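Local structure of iron-regulated outer membrane protein (Neisseria meningitidis, 4B7O) at residues A[99-104]-A[221-226]. The protein probably takes up iron across the outer membrane as a member of the TonB-dependent receptor family. Numbering follows the deposited sequence.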
loop_
_atom_site.group_PDB
_atom_site.type_symbol
_atom_site.label_atom_id
_atom_site.label_comp_id
_atom_site.label_asym_id
_atom_site.label_seq_id
_atom_site.Cartn_x
_atom_site.Cartn_y
_atom_site.Cartn_z
ATOM N N GLY A 99 -3.138 12.650 -5.850
ATOM C CA GLY A 99 -2.533 13.930 -5.396
ATOM C C GLY A 99 -2.581 14.184 -3.878
ATOM O O GLY A 99 -3.334 13.537 -3.138
ATOM N N GLY A 100 -1.776 15.131 -3.414
ATOM C CA GLY A 100 -1.919 15.561 -2.021
ATOM C C GLY A 100 -0.912 14.901 -1.125
ATOM O O GLY A 100 -0.150 14.047 -1.573
ATOM N N ASN A 101 -0.889 15.283 0.142
ATOM C CA ASN A 101 0.206 14.830 0.987
ATOM C C ASN A 101 -0.361 13.866 1.983
ATOM O O ASN A 101 -1.592 13.870 2.242
ATOM C CB ASN A 101 0.842 16.014 1.669
ATOM C CG ASN A 101 2.244 15.727 2.235
ATOM O OD1 ASN A 101 2.696 14.567 2.378
ATOM N ND2 ASN A 101 2.933 16.812 2.596
ATOM N N GLY A 102 0.519 13.016 2.518
ATOM C CA GLY A 102 0.122 12.021 3.516
ATOM C C GLY A 102 -1.039 11.158 3.043
ATOM O O GLY A 102 -1.053 10.677 1.906
ATOM N N THR A 103 -2.036 11.015 3.911
ATOM C CA THR A 103 -3.158 10.124 3.707
ATOM C C THR A 103 -4.240 10.774 2.859
ATOM O O THR A 103 -5.316 10.187 2.633
ATOM C CB THR A 103 -3.674 9.572 5.040
ATOM O OG1 THR A 103 -3.765 10.636 6.007
ATOM C CG2 THR A 103 -2.685 8.575 5.532
ATOM N N SER A 104 -3.938 11.972 2.375
ATOM C CA SER A 104 -4.615 12.524 1.193
ATOM C C SER A 104 -4.587 11.559 0.011
ATOM O O SER A 104 -5.513 11.592 -0.798
ATOM C CB SER A 104 -3.964 13.835 0.712
ATOM O OG SER A 104 -4.415 14.939 1.490
ATOM N N ASN A 221 10.651 14.800 8.214
ATOM C CA ASN A 221 10.467 15.519 6.991
ATOM C C ASN A 221 9.378 16.557 7.168
ATOM O O ASN A 221 8.202 16.222 7.359
ATOM C CB ASN A 221 10.156 14.587 5.828
ATOM C CG ASN A 221 9.812 15.349 4.547
ATOM O OD1 ASN A 221 10.250 16.501 4.311
ATOM N ND2 ASN A 221 9.013 14.715 3.709
ATOM N N ASP A 222 9.775 17.822 7.147
ATOM C CA ASP A 222 8.813 18.843 7.468
ATOM C C ASP A 222 8.311 19.539 6.229
ATOM O O ASP A 222 9.030 20.277 5.586
ATOM C CB ASP A 222 9.423 19.841 8.436
ATOM C CG ASP A 222 8.412 20.858 8.910
ATOM O OD1 ASP A 222 7.196 20.626 8.697
ATOM O OD2 ASP A 222 8.840 21.894 9.477
ATOM N N GLU A 223 7.092 19.291 5.812
ATOM C CA GLU A 223 6.772 19.889 4.509
ATOM C C GLU A 223 5.714 20.963 4.606
ATOM O O GLU A 223 4.705 20.755 5.233
ATOM C CB GLU A 223 6.338 18.829 3.499
ATOM C CG GLU A 223 7.380 17.772 3.145
ATOM C CD GLU A 223 6.774 16.641 2.322
ATOM O OE1 GLU A 223 5.670 16.164 2.720
ATOM O OE2 GLU A 223 7.373 16.244 1.278
ATOM N N LYS A 224 5.957 22.096 3.970
ATOM C CA LYS A 224 4.954 23.143 3.816
ATOM C C LYS A 224 3.960 22.805 2.718
ATOM O O LYS A 224 4.089 21.804 2.046
ATOM C CB LYS A 224 5.605 24.488 3.433
ATOM C CG LYS A 224 6.463 25.148 4.508
ATOM C CD LYS A 224 6.267 24.509 5.868
ATOM C CE LYS A 224 7.508 24.789 6.723
ATOM N NZ LYS A 224 7.454 24.065 8.033
ATOM N N GLU A 225 3.011 23.712 2.493
ATOM C CA GLU A 225 1.951 23.490 1.562
ATOM C C GLU A 225 2.565 23.633 0.204
ATOM O O GLU A 225 3.398 24.506 -0.016
ATOM C CB GLU A 225 0.841 24.480 1.781
ATOM C CG GLU A 225 -0.053 24.219 2.984
ATOM C CD GLU A 225 -1.141 25.299 3.093
ATOM O OE1 GLU A 225 -0.940 26.399 2.494
ATOM O OE2 GLU A 225 -2.206 25.057 3.736
ATOM N N TYR A 226 2.236 22.715 -0.688
ATOM C CA TYR A 226 2.975 22.636 -1.929
ATOM C C TYR A 226 2.190 23.428 -2.946
ATOM O O TYR A 226 0.968 23.602 -2.840
ATOM C CB TYR A 226 3.187 21.143 -2.345
ATOM C CG TYR A 226 1.884 20.406 -2.730
ATOM C CD1 TYR A 226 1.357 20.543 -4.013
ATOM C CD2 TYR A 226 1.182 19.613 -1.809
ATOM C CE1 TYR A 226 0.195 19.902 -4.404
ATOM C CE2 TYR A 226 -0.019 18.973 -2.180
ATOM C CZ TYR A 226 -0.505 19.135 -3.494
ATOM O OH TYR A 226 -1.684 18.577 -3.938
#
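Asn101, in the plug loop between strands 95-97 and 107-109, meets the end of barrel strand 212-223 where its ND2 donates a hydrogen bond to Glu223 OE1 at 2.8 Å. With CG anti to the backbone N (chi1 -162°), the amide is carried out from the loop to the carboxylate. The bond is bent, 146° at the hydrogen, and ND2 comes in from above the carboxylate plane, the two flat groups being turned 70° against each other. Lys248, from the adjoining strand 246-259, ties the pair together, salt-bridged to Glu223 OE1 and hydrogen-bonded to Asn101 OD1, while ND2 also donates to Ser244 O. A weak bond from Gly102 N to Asn101 OD1, 2.7 Å, helps to fix the amide's rotation.

Packing supplies the rest. The Tyr226 ring lies obliquely beside the loop backbone, its CE2 3.9 Å from Gly100 CA; its hydroxyl OH donates a hydrogen bond to Pro731 O. Gly100, without a side chain, presents its bare backbone to this ring.

With OE1 shared between lysine and amide, the carboxylate probably stays ionised, and a small, largely buried polar network joins plug to barrel.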